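Local coordinates for apical membrane antigen 1-like protein, soluble form (PDB 3ZLE) that may play a role in host cell invasion as a surface antigen of the Toxoplasma sporozoite, here represented by its conserved ectoplasmic region, at residues G87-Q92 / K156-S161; Y129-V134 / Y144-V149; N68-A73 / S195-V200. One frame throughout, in Å; residues are numbered along the deposited sequence.

Interaction 1 of 3, residues G87-Q92 / K156-S161; sequences GFNNPQ and KCYVLS
The backbone N of Asn90 donates to the carbonyl O of Val159 at 2.9 Å, with an N-H...O angle of 162° and the donor in the carbonyl plane. This bond joins the loop 87-92 to the end of strand 156-159; the run 88-91 lies at about a right angle to 158-161. One residue back, the carboxamide of Asn89 crosses the Tyr158 side chain, also at about a right angle. With CG anti to the backbone N (chi1 -172°), its OD1 comes to the edge of the Tyr158 ring, 3.4 Å from CD2, and the amide and ring planes stand 77° apart. That oxygen also lies 3.3 Å from Val159 O, an approach of two acceptors that is no bond; the hydroxyl of Ser101 bonds OD1 and also receives the backbone N of Val159. Apolar contact is modest. Phe88 CB rests 4.1 Å from Leu160 CD2, and the Phe88 ring turns away to meet Phe187 edge-to-face. Ser161 packs by its CB against the Asn90 CB at 3.8 Å, and its OG, which lacks a partner in the model, is buried near Pro91 CD. Beyond this, Asn90 OD1 accepts the backbone N of Gln92 at 3.0 Å, closing an Asx turn that spans Pro91. The chemistry implies a junction held by backbone polarity: a carbonyl at the strand end is matched by a loop N-H, while the neighbouring carboxamide is held at OD1 by Ser101 and at ND2 by Asp72, both in the same long connection between strands 55-59 and 103-104.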
loop_
_atom_site.group_PDB
_atom_site.type_symbol
_atom_site.label_atom_id
_atom_site.label_comp_id
_atom_site.label_asym_id
_atom_site.label_seq_id
_atom_site.Cartn_x
_atom_site.Cartn_y
_atom_site.Cartn_z
ATOM N N GLY A 87 6.496 -11.555 17.483
ATOM C CA GLY A 87 5.990 -10.800 16.352
ATOM C C GLY A 87 6.177 -11.560 15.043
ATOM O O GLY A 87 6.154 -12.784 15.010
ATOM N N PHE A 88 6.400 -10.812 13.967
ATOM C CA PHE A 88 6.561 -11.378 12.624
ATOM C C PHE A 88 8.010 -11.341 12.152
ATOM O O PHE A 88 8.316 -11.809 11.069
ATOM C CB PHE A 88 5.697 -10.598 11.634
ATOM C CG PHE A 88 4.227 -10.783 11.832
ATOM C CD1 PHE A 88 3.726 -11.345 13.012
ATOM C CD2 PHE A 88 3.361 -10.419 10.871
ATOM C CE1 PHE A 88 2.358 -11.526 13.192
ATOM C CE2 PHE A 88 2.000 -10.608 11.017
ATOM C CZ PHE A 88 1.493 -11.171 12.178
ATOM N N ASN A 89 8.902 -10.775 12.956
ATOM C CA ASN A 89 10.269 -10.531 12.529
ATOM C C ASN A 89 11.119 -11.781 12.521
ATOM O O ASN A 89 11.097 -12.547 13.476
ATOM C CB ASN A 89 10.935 -9.516 13.456
ATOM C CG ASN A 89 12.281 -9.075 12.939
ATOM O OD1 ASN A 89 12.389 -8.564 11.846
ATOM N ND2 ASN A 89 13.314 -9.312 13.707
ATOM N N ASN A 90 11.863 -11.981 11.437
ATOM C CA ASN A 90 12.735 -13.127 11.289
ATOM C C ASN A 90 13.805 -13.105 12.376
ATOM O O ASN A 90 14.480 -12.118 12.532
ATOM C CB ASN A 90 13.409 -13.079 9.931
ATOM C CG ASN A 90 14.247 -14.321 9.647
ATOM O OD1 ASN A 90 14.884 -14.886 10.544
ATOM N ND2 ASN A 90 14.289 -14.718 8.385
ATOM N N PRO A 91 13.923 -14.203 13.137
ATOM C CA PRO A 91 14.755 -14.182 14.326
ATOM C C PRO A 91 16.090 -14.933 14.199
ATOM O O PRO A 91 16.772 -15.101 15.198
ATOM C CB PRO A 91 13.870 -14.865 15.380
ATOM C CG PRO A 91 13.002 -15.785 14.597
ATOM C CD PRO A 91 12.790 -15.141 13.258
ATOM N N GLN A 92 16.435 -15.404 13.000
ATOM C CA GLN A 92 17.680 -16.137 12.806
ATOM C C GLN A 92 18.868 -15.256 13.116
ATOM O O GLN A 92 18.801 -14.036 12.927
ATOM C CB GLN A 92 17.782 -16.655 11.373
ATOM C CG GLN A 92 16.836 -17.799 11.048
ATOM C CD GLN A 92 16.639 -17.957 9.542
ATOM O OE1 GLN A 92 17.548 -18.393 8.825
ATOM N NE2 GLN A 92 15.472 -17.549 9.050
ATOM N N LYS A 156 15.756 1.510 10.265
ATOM C CA LYS A 156 16.032 0.080 10.364
ATOM C C LYS A 156 15.254 -0.757 9.342
ATOM O O LYS A 156 14.092 -0.492 9.061
ATOM C CB LYS A 156 15.693 -0.413 11.759
ATOM C CG LYS A 156 16.780 -0.110 12.790
ATOM C CD LYS A 156 16.261 -0.350 14.186
ATOM C CE LYS A 156 17.096 0.421 15.180
ATOM N NZ LYS A 156 18.485 -0.121 15.262
ATOM N N CYS A 157 15.890 -1.790 8.815
ATOM C CA CYS A 157 15.210 -2.654 7.844
ATOM C C CYS A 157 14.849 -3.965 8.542
ATOM O O CYS A 157 15.675 -4.525 9.264
ATOM C CB CYS A 157 16.127 -2.928 6.637
ATOM S SG CYS A 157 15.541 -4.324 5.599
ATOM N N TYR A 158 13.604 -4.415 8.349
ATOM C CA TYR A 158 13.113 -5.677 8.898
ATOM C C TYR A 158 12.786 -6.634 7.774
ATOM O O TYR A 158 12.067 -6.280 6.817
ATOM C CB TYR A 158 11.846 -5.462 9.757
ATOM C CG TYR A 158 12.053 -4.621 11.001
ATOM C CD1 TYR A 158 12.170 -3.248 10.907
ATOM C CD2 TYR A 158 12.036 -5.195 12.283
ATOM C CE1 TYR A 158 12.287 -2.456 12.032
ATOM C CE2 TYR A 158 12.200 -4.402 13.423
ATOM C CZ TYR A 158 12.323 -3.036 13.278
ATOM O OH TYR A 158 12.511 -2.223 14.355
ATOM N N VAL A 159 13.223 -7.880 7.941
ATOM C CA VAL A 159 12.771 -8.966 7.132
ATOM C C VAL A 159 11.842 -9.820 7.983
ATOM O O VAL A 159 12.240 -10.280 9.069
ATOM C CB VAL A 159 13.983 -9.830 6.650
ATOM C CG1 VAL A 159 13.514 -10.924 5.684
ATOM C CG2 VAL A 159 14.973 -8.942 5.942
ATOM N N LEU A 160 10.598 -10.014 7.520
ATOM C CA LEU A 160 9.604 -10.759 8.282
ATOM C C LEU A 160 9.611 -12.238 7.857
ATOM O O LEU A 160 9.192 -12.571 6.748
ATOM C CB LEU A 160 8.163 -10.204 8.027
ATOM C CG LEU A 160 7.918 -8.693 8.257
ATOM C CD1 LEU A 160 6.476 -8.322 7.998
ATOM C CD2 LEU A 160 8.405 -8.182 9.643
ATOM N N SER A 161 9.825 -13.126 8.800
ATOM C CA SER A 161 9.605 -14.518 8.487
ATOM C C SER A 161 8.128 -14.933 8.562
ATOM O O SER A 161 7.754 -15.974 8.026
ATOM C CB SER A 161 10.506 -15.406 9.322
ATOM O OG SER A 161 10.057 -15.424 10.650
#

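Interaction 2 of 3, residues Y129-V134 / Y144-V149; sequences YSTIAV and YKYPFV
Lys145 and Tyr129 meet through charge and ring together. The ammonium NZ donates to the carbonyl O of Tyr129 at 2.8 Å, somewhat tilted from the carbonyl plane. It also sits 4.4 Å from the Tyr129 ring centroid, only 8° off the normal, which makes a cation-pi contact. CE lies over the centre of the same face in a CH-pi contact. A bend at chi2 (-82°) folds the lysine chain back toward the C-terminal part of helix 120-129; the carbonyl and the ring would both be expected to stabilise the positive charge. The Tyr129 hydroxyl is bonded to Glu208.

A second direct hydrogen bond runs from the backbone N of Val134 to Tyr146 OH, 3.2 Å long with an N-H...O angle of 160°.

Apolar packing centres on the Tyr146 ring. Ala133 CB lies over one face, offset toward the rim, 3.6 Å from CZ, while Thr131 CG2 comes to the ring edge 3.9 Å from CD2. Ala133 CB also approaches CB of Tyr144, the ring of which stacks on Trp286.

Water bridges fill in between the backbones. One water donates to Thr131 O and accepts from Tyr146 N, both at 2.8 Å; another takes the N-H of Ala133 and lies close to Tyr144 O; a third accepts from Lys145 NZ at 2.6 Å and also lies near Thr131 O.

Direct bonds and bridging waters together join the two ends of the connection that carries the chain from helix 120-129 into strand 148-151 of the five-stranded antiparallel sheet in this AMA1 ectodomain.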
loop_
_atom_site.group_PDB
_atom_site.type_symbol
_atom_site.label_atom_id
_atom_site.label_comp_id
_atom_site.label_asym_id
_atom_site.label_seq_id
_atom_site.Cartn_x
_atom_site.Cartn_y
_atom_site.Cartn_z
ATOM N N TYR A 129 15.152 -9.896 -0.519
ATOM C CA TYR A 129 15.128 -10.690 -1.755
ATOM C C TYR A 129 16.313 -11.670 -1.758
ATOM O O TYR A 129 16.146 -12.822 -2.109
ATOM C CB TYR A 129 15.213 -9.767 -2.948
ATOM C CG TYR A 129 15.026 -10.415 -4.281
ATOM C CD1 TYR A 129 13.772 -10.537 -4.823
ATOM C CD2 TYR A 129 16.128 -10.764 -5.085
ATOM C CE1 TYR A 129 13.581 -11.083 -6.079
ATOM C CE2 TYR A 129 15.941 -11.258 -6.365
ATOM C CZ TYR A 129 14.657 -11.423 -6.852
ATOM O OH TYR A 129 14.416 -11.907 -8.123
ATOM N N SER A 130 17.426 -11.235 -1.158
ATOM C CA SER A 130 18.619 -12.032 -1.011
ATOM C C SER A 130 18.591 -12.992 0.163
ATOM O O SER A 130 19.520 -13.769 0.329
ATOM C CB SER A 130 19.826 -11.127 -0.798
ATOM O OG SER A 130 19.880 -10.144 -1.793
ATOM N N THR A 131 17.680 -12.784 1.101
ATOM C CA THR A 131 17.714 -13.625 2.292
ATOM C C THR A 131 17.235 -14.994 1.929
ATOM O O THR A 131 16.138 -15.153 1.405
ATOM C CB THR A 131 16.875 -13.076 3.437
ATOM O OG1 THR A 131 17.482 -11.885 3.929
ATOM C CG2 THR A 131 16.813 -14.085 4.555
ATOM N N ILE A 132 18.079 -15.986 2.166
ATOM C CA ILE A 132 17.667 -17.380 2.004
ATOM C C ILE A 132 16.694 -17.802 3.100
ATOM O O ILE A 132 17.059 -17.920 4.284
ATOM C CB ILE A 132 18.874 -18.339 1.925
ATOM C CG1 ILE A 132 19.690 -18.057 0.657
ATOM C CG2 ILE A 132 18.420 -19.800 1.979
ATOM C CD1 ILE A 132 21.096 -17.578 0.932
ATOM N N ALA A 133 15.452 -18.035 2.691
ATOM C CA ALA A 133 14.402 -18.461 3.594
ATOM C C ALA A 133 14.612 -19.894 4.044
ATOM O O ALA A 133 15.291 -20.685 3.375
ATOM C CB ALA A 133 13.058 -18.336 2.915
ATOM N N VAL A 134 13.957 -20.237 5.142
ATOM C CA VAL A 134 14.034 -21.556 5.709
ATOM C C VAL A 134 12.605 -21.984 6.042
ATOM O O VAL A 134 11.852 -21.221 6.628
ATOM C CB VAL A 134 14.867 -21.538 7.005
ATOM C CG1 VAL A 134 14.495 -22.711 7.889
ATOM C CG2 VAL A 134 16.367 -21.554 6.704
ATOM N N TYR A 144 11.378 -19.569 -1.224
ATOM C CA TYR A 144 10.406 -18.581 -0.734
ATOM C C TYR A 144 11.091 -17.243 -0.464
ATOM O O TYR A 144 12.165 -17.210 0.125
ATOM C CB TYR A 144 9.782 -19.090 0.572
ATOM C CG TYR A 144 8.515 -18.372 0.976
ATOM C CD1 TYR A 144 7.296 -18.759 0.466
ATOM C CD2 TYR A 144 8.535 -17.356 1.940
ATOM C CE1 TYR A 144 6.127 -18.127 0.841
ATOM C CE2 TYR A 144 7.384 -16.696 2.286
ATOM C CZ TYR A 144 6.168 -17.088 1.738
ATOM O OH TYR A 144 4.980 -16.455 2.102
ATOM N N LYS A 145 10.444 -16.142 -0.833
ATOM C CA LYS A 145 10.943 -14.805 -0.452
ATOM C C LYS A 145 10.105 -14.133 0.646
ATOM O O LYS A 145 8.933 -13.807 0.430
ATOM C CB LYS A 145 10.991 -13.895 -1.667
ATOM C CG LYS A 145 11.735 -14.466 -2.853
ATOM C CD LYS A 145 13.210 -14.268 -2.685
ATOM C CE LYS A 145 13.897 -14.420 -4.038
ATOM N NZ LYS A 145 15.276 -14.897 -3.811
ATOM N N TYR A 146 10.771 -13.778 1.745
ATOM C CA TYR A 146 10.194 -12.940 2.810
ATOM C C TYR A 146 9.823 -11.527 2.358
ATOM O O TYR A 146 10.446 -10.982 1.439
ATOM C CB TYR A 146 11.185 -12.820 3.962
ATOM C CG TYR A 146 11.584 -14.140 4.589
ATOM C CD1 TYR A 146 10.621 -15.033 5.103
ATOM C CD2 TYR A 146 12.932 -14.474 4.736
ATOM C CE1 TYR A 146 11.014 -16.188 5.815
ATOM C CE2 TYR A 146 13.321 -15.620 5.434
ATOM C CZ TYR A 146 12.376 -16.486 5.947
ATOM O OH TYR A 146 12.808 -17.680 6.583
ATOM N N PRO A 147 8.782 -10.937 2.969
ATOM C CA PRO A 147 8.508 -9.510 2.792
ATOM C C PRO A 147 9.357 -8.693 3.765
ATOM O O PRO A 147 9.919 -9.254 4.707
ATOM C CB PRO A 147 7.033 -9.387 3.217
ATOM C CG PRO A 147 6.871 -10.452 4.254
ATOM C CD PRO A 147 7.715 -11.606 3.750
ATOM N N PHE A 148 9.279 -7.371 3.666
ATOM C CA PHE A 148 10.091 -6.538 4.561
ATOM C C PHE A 148 9.265 -5.394 5.127
ATOM O O PHE A 148 8.243 -5.027 4.571
ATOM C CB PHE A 148 11.266 -5.975 3.762
ATOM C CG PHE A 148 10.850 -4.941 2.761
ATOM C CD1 PHE A 148 10.672 -3.616 3.146
ATOM C CD2 PHE A 148 10.493 -5.316 1.474
ATOM C CE1 PHE A 148 10.274 -2.657 2.208
ATOM C CE2 PHE A 148 10.071 -4.397 0.542
ATOM C CZ PHE A 148 9.947 -3.056 0.902
ATOM N N VAL A 149 9.800 -4.745 6.153
ATOM C CA VAL A 149 9.245 -3.511 6.632
ATOM C C VAL A 149 10.406 -2.584 6.900
ATOM O O VAL A 149 11.399 -2.974 7.571
ATOM C CB VAL A 149 8.451 -3.718 7.938
ATOM C CG1 VAL A 149 8.080 -2.363 8.538
ATOM C CG2 VAL A 149 7.172 -4.536 7.679
HETATM O O HOH W 1 13.573 -13.976 1.377
HETATM O O HOH W 2 16.189 -15.682 -1.477
HETATM O O HOH W 3 14.634 -18.050 -0.180
#

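Interaction 3 of 3, residues N68-A73 / S195-V200; sequences NFLDDA and SARALV
A type I beta turn from Asn68 to Asp71 meets side chains from the run into strand 199-202, an inner strand of the five-stranded antiparallel sheet. Leu199 CD1 reaches the edge of the Phe69 ring, in its plane and 3.8 Å from CE1; the two side chains come from opposite directions. The same CD1 covers a face of the Arg197 guanidinium, 3.6 Å above its plane and over its centre, so this one methyl touches both the guanidinium face and the aromatic rim. Leu70 adds CD1, 4.0 Å from Arg197 NH1 and more loosely placed at 4.4 Å from Leu199 CD2. Its other methyl, CD2, lies over one face of the Phe69 ring.

The turn is defined by the backbone bond from Asp71 N to Asn68 O and is reinforced by an Asx turn: Asn68 OD1 accepts the backbone N of Leu70 at 3.0 Å, with an N-H...O angle of 163°. The donor stands well above the carbonyl plane and not on a lone pair. This oxygen is also approached by Arg197 NH1 at 3.4 Å, in a weak hydrogen bond bent to 133°. It lies at the guanidinium edge, with the amide and guanidinium planes 64° apart, and the two side chains slide past each other in opposite directions.

The Arg197 chain is extended from CG to NE and so carries NH1 to Asn68. Its stronger polar partner is Glu192, which forms a salt bridge with NE. Phe69 also packs on Val149 of strand 148-151 and on Ala56, Ile57 and Met59 of strand 55-59.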
loop_
_atom_site.group_PDB
_atom_site.type_symbol
_atom_site.label_atom_id
_atom_site.label_comp_id
_atom_site.label_asym_id
_atom_site.label_seq_id
_atom_site.Cartn_x
_atom_site.Cartn_y
_atom_site.Cartn_z
ATOM N N ASN A 68 3.689 -6.156 19.471
ATOM C CA ASN A 68 4.374 -5.408 18.434
ATOM C C ASN A 68 4.780 -6.366 17.310
ATOM O O ASN A 68 5.470 -7.334 17.536
ATOM C CB ASN A 68 5.590 -4.734 19.037
ATOM C CG ASN A 68 6.312 -3.816 18.057
ATOM O OD1 ASN A 68 6.054 -3.838 16.860
ATOM N ND2 ASN A 68 7.315 -3.099 18.558
ATOM N N PHE A 69 4.253 -6.167 16.125
ATOM C CA PHE A 69 4.486 -7.131 15.080
ATOM C C PHE A 69 5.943 -7.124 14.560
ATOM O O PHE A 69 6.328 -7.989 13.785
ATOM C CB PHE A 69 3.477 -6.954 13.951
ATOM C CG PHE A 69 3.926 -6.016 12.880
ATOM C CD1 PHE A 69 3.875 -4.624 13.077
ATOM C CD2 PHE A 69 4.253 -6.502 11.612
ATOM C CE1 PHE A 69 4.261 -3.747 12.069
ATOM C CE2 PHE A 69 4.622 -5.628 10.579
ATOM C CZ PHE A 69 4.594 -4.246 10.794
ATOM N N LEU A 70 6.723 -6.107 14.939
ATOM C CA LEU A 70 8.146 -6.086 14.582
ATOM C C LEU A 70 8.999 -6.820 15.580
ATOM O O LEU A 70 10.208 -6.830 15.467
ATOM C CB LEU A 70 8.671 -4.679 14.431
ATOM C CG LEU A 70 7.952 -3.832 13.411
ATOM C CD1 LEU A 70 8.729 -2.525 13.331
ATOM C CD2 LEU A 70 7.943 -4.574 12.066
ATOM N N ASP A 71 8.364 -7.461 16.540
ATOM C CA ASP A 71 9.085 -8.349 17.438
ATOM C C ASP A 71 9.484 -9.631 16.740
ATOM O O ASP A 71 8.867 -10.030 15.729
ATOM C CB ASP A 71 8.232 -8.675 18.661
ATOM C CG ASP A 71 8.231 -7.558 19.700
ATOM O OD1 ASP A 71 8.899 -6.508 19.483
ATOM O OD2 ASP A 71 7.557 -7.749 20.743
ATOM N N ASP A 72 10.589 -10.195 17.216
ATOM C CA ASP A 72 11.043 -11.497 16.857
ATOM C C ASP A 72 9.911 -12.469 16.894
ATOM O O ASP A 72 9.190 -12.550 17.884
ATOM C CB ASP A 72 12.159 -11.968 17.825
ATOM C CG ASP A 72 13.475 -11.323 17.534
ATOM O OD1 ASP A 72 13.594 -10.717 16.458
ATOM O OD2 ASP A 72 14.431 -11.489 18.329
ATOM N N ALA A 73 9.765 -13.235 15.826
ATOM C CA ALA A 73 8.847 -14.364 15.817
ATOM C C ALA A 73 9.466 -15.483 16.634
ATOM O O ALA A 73 10.692 -15.527 16.804
ATOM C CB ALA A 73 8.620 -14.820 14.401
ATOM N N SER A 195 4.180 9.396 15.205
ATOM C CA SER A 195 5.429 10.132 15.187
ATOM C C SER A 195 6.618 9.212 15.568
ATOM O O SER A 195 7.749 9.484 15.206
ATOM C CB SER A 195 5.351 11.312 16.129
ATOM O OG SER A 195 4.860 10.881 17.373
ATOM N N ALA A 196 6.339 8.127 16.267
ATOM C CA ALA A 196 7.429 7.254 16.802
ATOM C C ALA A 196 8.097 6.359 15.750
ATOM O O ALA A 196 9.264 5.928 15.926
ATOM C CB ALA A 196 6.906 6.401 17.972
ATOM N N ARG A 197 7.332 5.955 14.730
ATOM C CA ARG A 197 7.866 5.143 13.634
ATOM C C ARG A 197 7.165 5.459 12.282
ATOM O O ARG A 197 6.092 6.048 12.271
ATOM C CB ARG A 197 7.793 3.644 13.965
ATOM C CG ARG A 197 6.408 3.139 14.347
ATOM C CD ARG A 197 6.385 1.655 14.616
ATOM N NE ARG A 197 5.031 1.178 14.473
ATOM C CZ ARG A 197 4.633 -0.056 14.709
ATOM N NH1 ARG A 197 5.505 -0.983 15.068
ATOM N NH2 ARG A 197 3.362 -0.356 14.569
ATOM N N ALA A 198 7.832 5.202 11.159
ATOM C CA ALA A 198 7.223 5.494 9.858
ATOM C C ALA A 198 7.489 4.315 8.924
ATOM O O ALA A 198 8.539 4.212 8.335
ATOM C CB ALA A 198 7.761 6.822 9.266
ATOM N N LEU A 199 6.503 3.436 8.802
ATOM C CA LEU A 199 6.714 2.113 8.292
ATOM C C LEU A 199 6.450 2.066 6.814
ATOM O O LEU A 199 5.593 2.796 6.292
ATOM C CB LEU A 199 5.804 1.123 9.014
ATOM C CG LEU A 199 6.154 0.954 10.496
ATOM C CD1 LEU A 199 5.403 -0.221 11.102
ATOM C CD2 LEU A 199 7.639 0.802 10.661
ATOM N N VAL A 200 7.116 1.142 6.150
ATOM C CA VAL A 200 6.824 0.846 4.755
ATOM C C VAL A 200 6.861 -0.638 4.643
ATOM O O VAL A 200 7.836 -1.235 5.054
ATOM C CB VAL A 200 7.896 1.406 3.807
ATOM C CG1 VAL A 200 7.472 1.170 2.360
ATOM C CG2 VAL A 200 8.086 2.899 4.059
#

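From the N terminus, 68-73 comes first, and interaction 3 closes the widest loop, spanning 121 residues to 195-200. Interaction 1 lies wholly within it, joining 87-92 to 156-161 across 63 residues, and interaction 2 is nested deeper still, closing nine residues between 129-134 and 144-149. None crosses another. All three reach the same antiparallel sheet, where 148-151 is flanked by 156-159 and 199-202. Interactions 1 and 2 share the pairing of 148-151 with 156-159, as Tyr158 N lies 2.7 Å from Val149 O; interactions 1 and 3 meet where Phe88 N lies 2.8 Å from Phe69 O. Together they tie two long-loop segments and the C-terminal part of helix 120-129 to the sheet.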